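Local coordinates for protein nickel-dependent hydrogenase large subunit (Allochromatium vinosum, PDB 3MYR) that oxidizes molecular hydrogen as the large subunit of a [NiFe] hydrogenase, probably recycling hydrogen that nitrogenase produces, at residues S138-S143 / V253-V258; N244-M249 / A443-Y448. All blocks are in the same frame, centred on the assembly; numbering follows the deposited sequence.

Contact 1: residues S138-S143 / V253-V258; sequences SAWPKS and VDQVYV
The hydroxyl of Ser138 is held by one bond from within its own loop and one to the helix across the contact: its OG gives a proton to the main-chain O of Gln255 at 2.6 Å and accepts one from Trp140 N. The acceptance from two residues further on makes an ST turn, placed just where the chain leaves helix 127-137, and the donation ties that turn to a helix with a wider pi-type turn at residues 253-257. OG approaches Gln255 O in the carbonyl plane, on a lone pair. It gets there because it stands anti to the backbone N of Ser138 (chi1 177°), while the internal bond from Trp140 N to Ser138 OG is 3.0 Å long and nearly straight. One hydroxyl thus joins the turn within the loop to the main chain of the helix.

Beyond the turn, the indole of Trp140 (CG anti to the backbone N, chi1 176°) lies against Val256. Val256 CG2 sits over one face, 3.5 Å from the centroid of the six-membered ring and 19° off its normal, a CH-pi contact. Pro141 CD lies over the opposite face, nearer the rim, so the ring is held between a methyl group and its own neighbour in sequence. Phe252, one turn back on the helix, adds an edge-to-face contact, and His190 also meets the indole.

Gln255 deals with the edge. Its chain is extended beyond CG and crosses the Trp140 side chain at about a right angle, and its amide stands almost perpendicular to the indole, with OE1 in the ring plane at 3.7 Å from Trp140 CE3. The same oxygen approaches Trp140 CA at 3.3 Å, and at the other end of the amide Gln255 NE2 rests 3.8 Å from Ala139 CB.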
# COMPACT_ATOMS: atom_id res chain seq x y z
N SER B 138 -11.28 22.52 16.23
CA SER B 138 -9.99 22.62 15.60
C SER B 138 -9.74 24.03 15.14
O SER B 138 -10.67 24.80 14.83
CB SER B 138 -9.96 21.68 14.38
OG SER B 138 -8.77 21.79 13.69
N ALA B 139 -8.46 24.32 15.00
CA ALA B 139 -7.98 25.60 14.52
C ALA B 139 -7.78 25.55 13.00
O ALA B 139 -7.45 26.54 12.39
CB ALA B 139 -6.63 25.94 15.26
N TRP B 140 -7.99 24.41 12.39
CA TRP B 140 -7.81 24.28 10.94
C TRP B 140 -8.49 25.43 10.22
O TRP B 140 -9.65 25.75 10.57
CB TRP B 140 -8.44 22.96 10.48
CG TRP B 140 -8.43 22.69 8.98
CD1 TRP B 140 -9.54 22.52 8.18
CD2 TRP B 140 -7.28 22.44 8.12
NE1 TRP B 140 -9.14 22.20 6.89
CE2 TRP B 140 -7.77 22.08 6.85
CE3 TRP B 140 -5.90 22.40 8.34
CZ2 TRP B 140 -6.93 21.79 5.75
CZ3 TRP B 140 -5.04 22.10 7.25
CH2 TRP B 140 -5.56 21.83 5.97
N PRO B 141 -7.80 26.09 9.24
CA PRO B 141 -8.39 27.33 8.70
C PRO B 141 -9.67 27.16 7.90
O PRO B 141 -10.47 28.10 7.86
CB PRO B 141 -7.30 27.88 7.72
CG PRO B 141 -5.96 27.35 8.35
CD PRO B 141 -6.39 25.92 8.82
N LYS B 142 -9.81 26.05 7.19
CA LYS B 142 -10.80 25.97 6.11
C LYS B 142 -12.15 25.51 6.69
O LYS B 142 -12.41 24.31 6.78
CB LYS B 142 -10.34 25.05 5.00
CG LYS B 142 -9.09 25.50 4.26
CD LYS B 142 -8.76 24.49 3.14
CE LYS B 142 -8.54 25.04 1.78
NZ LYS B 142 -9.32 24.20 0.76
N SER B 143 -12.95 26.48 7.15
CA SER B 143 -14.12 26.14 7.97
C SER B 143 -15.26 27.11 7.73
O SER B 143 -16.22 27.19 8.53
CB SER B 143 -13.73 26.26 9.45
OG SER B 143 -13.44 27.64 9.78
N VAL B 253 -2.11 16.51 10.51
CA VAL B 253 -2.36 15.51 11.58
C VAL B 253 -2.96 16.17 12.81
O VAL B 253 -4.01 15.72 13.33
CB VAL B 253 -1.05 14.71 11.97
CG1 VAL B 253 -1.24 13.81 13.21
CG2 VAL B 253 -0.58 13.88 10.77
N ASP B 254 -2.34 17.25 13.29
CA ASP B 254 -2.80 17.89 14.52
C ASP B 254 -4.21 18.47 14.36
O ASP B 254 -4.94 18.52 15.31
CB ASP B 254 -1.93 19.09 14.92
CG ASP B 254 -0.62 18.70 15.50
OD1 ASP B 254 0.29 19.60 15.57
OD2 ASP B 254 -0.47 17.50 15.82
N GLN B 255 -4.49 19.08 13.23
CA GLN B 255 -5.65 19.93 13.11
C GLN B 255 -6.78 19.25 12.35
O GLN B 255 -7.89 19.74 12.40
CB GLN B 255 -5.29 21.23 12.31
CG GLN B 255 -4.34 22.14 13.14
CD GLN B 255 -4.18 23.55 12.56
OE1 GLN B 255 -4.53 23.83 11.42
NE2 GLN B 255 -3.65 24.43 13.35
N VAL B 256 -6.49 18.25 11.52
CA VAL B 256 -7.61 17.66 10.78
C VAL B 256 -7.85 16.18 11.24
O VAL B 256 -8.90 15.85 11.76
CB VAL B 256 -7.40 17.72 9.23
CG1 VAL B 256 -8.58 17.16 8.46
CG2 VAL B 256 -7.07 19.19 8.76
N TYR B 257 -6.87 15.31 11.03
CA TYR B 257 -7.03 13.88 11.25
C TYR B 257 -7.32 13.55 12.76
O TYR B 257 -8.28 12.89 13.07
CB TYR B 257 -5.74 13.21 10.80
CG TYR B 257 -5.65 11.70 11.04
CD1 TYR B 257 -6.80 10.90 11.11
CD2 TYR B 257 -4.40 11.07 11.13
CE1 TYR B 257 -6.69 9.52 11.31
CE2 TYR B 257 -4.27 9.69 11.28
CZ TYR B 257 -5.43 8.93 11.39
OH TYR B 257 -5.30 7.55 11.57
N VAL B 258 -6.45 13.96 13.68
CA VAL B 258 -6.66 13.54 15.04
C VAL B 258 -7.99 14.11 15.63
O VAL B 258 -8.70 13.38 16.30
CB VAL B 258 -5.45 13.89 15.95
CG1 VAL B 258 -5.75 13.58 17.41
CG2 VAL B 258 -4.20 13.21 15.45

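Contact 2: residues N244-M249 / A443-Y448; sequences NLIQSM and AMQGWY
Ile246 reaches across to Met444 and Tyr448 with both of its branches, in a nearly antiparallel helix pair: the axes of the two segments approach to 10.3 Å, at 166° between their directions. The pair belongs to the helical part of the large subunit, and it shows how one branched side chain can supply most of one helix's share of such an interface. CG1 lies anti to the carbonyl carbon (chi1 -72°), which sends the longer branch toward Tyr448, where Ile246 CD1 comes to 3.6 Å from Tyr448 CB and leans obliquely toward the ring. The shorter branch lies against the start of the methionine, Ile246 CG2 being 3.9 Å from Met444 CB.

This is the tightly packed, buried part. Leu94 and Phe204 close round Ile246 and Met444, while the phenol of Tyr448 is fixed at its far end by a hydrogen bond from its OH to Leu239 O. An alanine in place of Ile246 would probably open a gap between the helices, leaving the CB of Tyr448 and that of Met444 without the methyl groups that now meet them.

The opposite extreme is the partly exposed margin at Gln445. Its side chain, bent at chi2, crosses that of Ile246 at about a right angle and brushes the CG2 methyl, a slighter touch. Inward again, Met444 folds back at both later torsions and turns its terminal methyl toward the partner helix: Met444 CE lies 4.1 Å from Ile246 CG1 and 4.2 Å from Met249 SD.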
# COMPACT_ATOMS: atom_id res chain seq x y z
N ASN B 244 9.59 22.29 4.63
CA ASN B 244 8.20 22.73 4.49
C ASN B 244 7.22 21.56 4.45
O ASN B 244 6.10 21.64 4.98
CB ASN B 244 8.02 23.61 3.24
CG ASN B 244 8.53 25.05 3.47
OD1 ASN B 244 9.11 25.35 4.50
ND2 ASN B 244 8.31 25.93 2.51
N LEU B 245 7.61 20.46 3.80
CA LEU B 245 6.70 19.28 3.74
C LEU B 245 6.44 18.70 5.15
O LEU B 245 5.33 18.33 5.47
CB LEU B 245 7.28 18.19 2.79
CG LEU B 245 7.26 18.65 1.34
CD1 LEU B 245 8.32 17.81 0.49
CD2 LEU B 245 5.76 18.56 0.81
N ILE B 246 7.44 18.69 6.03
CA ILE B 246 7.25 18.11 7.38
C ILE B 246 6.24 18.93 8.19
O ILE B 246 5.39 18.40 8.88
CB ILE B 246 8.60 18.10 8.15
CG1 ILE B 246 9.54 17.03 7.55
CG2 ILE B 246 8.34 17.86 9.65
CD1 ILE B 246 11.04 17.07 8.13
N GLN B 247 6.33 20.25 8.05
CA GLN B 247 5.38 21.17 8.63
C GLN B 247 3.95 20.99 8.13
O GLN B 247 3.01 20.98 8.99
CB GLN B 247 5.85 22.58 8.34
CG GLN B 247 5.09 23.67 9.00
CD GLN B 247 5.89 24.99 8.82
OE1 GLN B 247 7.17 24.99 8.73
NE2 GLN B 247 5.15 26.11 8.70
N SER B 248 3.72 20.86 6.81
CA SER B 248 2.36 20.52 6.43
C SER B 248 1.86 19.17 6.86
O SER B 248 0.66 19.01 7.06
CB SER B 248 1.96 20.79 4.97
OG SER B 248 3.03 20.57 4.20
N MET B 249 2.74 18.20 7.03
CA MET B 249 2.34 16.92 7.65
C MET B 249 1.88 17.12 9.07
O MET B 249 0.79 16.63 9.43
CB MET B 249 3.48 15.91 7.63
CG MET B 249 3.82 15.43 6.23
SD MET B 249 5.24 14.32 6.47
CE MET B 249 6.20 14.66 5.00
N ALA B 443 8.14 13.22 15.84
CA ALA B 443 9.52 12.72 15.76
C ALA B 443 10.30 13.20 14.50
O ALA B 443 11.55 13.19 14.50
CB ALA B 443 9.52 11.20 15.81
N MET B 444 9.56 13.51 13.43
CA MET B 444 10.13 13.87 12.14
C MET B 444 11.08 15.04 12.29
O MET B 444 12.08 15.03 11.62
CB MET B 444 9.07 14.27 11.10
CG MET B 444 8.10 13.12 10.67
SD MET B 444 8.91 11.98 9.57
CE MET B 444 8.90 12.99 8.04
N GLN B 445 10.73 16.05 13.09
CA GLN B 445 11.55 17.24 13.25
C GLN B 445 12.91 16.84 13.85
O GLN B 445 13.93 17.31 13.40
CB GLN B 445 10.89 18.36 14.11
CG GLN B 445 11.64 19.78 13.99
CD GLN B 445 11.72 20.32 12.50
OE1 GLN B 445 12.78 20.79 12.01
NE2 GLN B 445 10.63 20.22 11.80
N GLY B 446 12.92 15.86 14.76
CA GLY B 446 14.17 15.50 15.44
C GLY B 446 15.10 14.84 14.42
O GLY B 446 16.30 15.11 14.39
N TRP B 447 14.55 14.03 13.52
CA TRP B 447 15.45 13.32 12.59
C TRP B 447 15.96 14.28 11.51
O TRP B 447 17.13 14.21 11.11
CB TRP B 447 14.76 12.15 11.88
CG TRP B 447 14.27 11.11 12.82
CD1 TRP B 447 14.98 10.47 13.84
CD2 TRP B 447 12.98 10.45 12.74
NE1 TRP B 447 14.15 9.51 14.44
CE2 TRP B 447 12.94 9.49 13.79
CE3 TRP B 447 11.87 10.57 11.89
CZ2 TRP B 447 11.82 8.72 14.05
CZ3 TRP B 447 10.77 9.77 12.13
CH2 TRP B 447 10.76 8.84 13.18
N TYR B 448 15.09 15.19 11.08
CA TYR B 448 15.48 16.23 10.12
C TYR B 448 16.64 17.11 10.69
O TYR B 448 17.69 17.36 10.01
CB TYR B 448 14.29 17.10 9.73
CG TYR B 448 14.67 18.25 8.80
CD1 TYR B 448 14.74 18.05 7.43
CD2 TYR B 448 14.95 19.55 9.30
CE1 TYR B 448 15.11 19.09 6.56
CE2 TYR B 448 15.29 20.62 8.44
CZ TYR B 448 15.40 20.36 7.08
OH TYR B 448 15.72 21.35 6.20

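In the fold
Contacts 1 and 2 share helix 236-265, which uses residues 244-249 for contact 2 and, after a gap of three residues, 253-258 for contact 1. Their centres lie about 17 Å apart, and the two sets of residues do not otherwise touch. Along the chain the segments alternate: the loop 138-143, then 244-249, 253-258 and finally 443-448. One long helix is therefore joined to a surface loop before it in sequence and to helix 426-456 far after it. Both contacts are structural packing away from the nickel-iron centre and the magnesium site; together they tie parts of the chain that are distant in sequence to one helix.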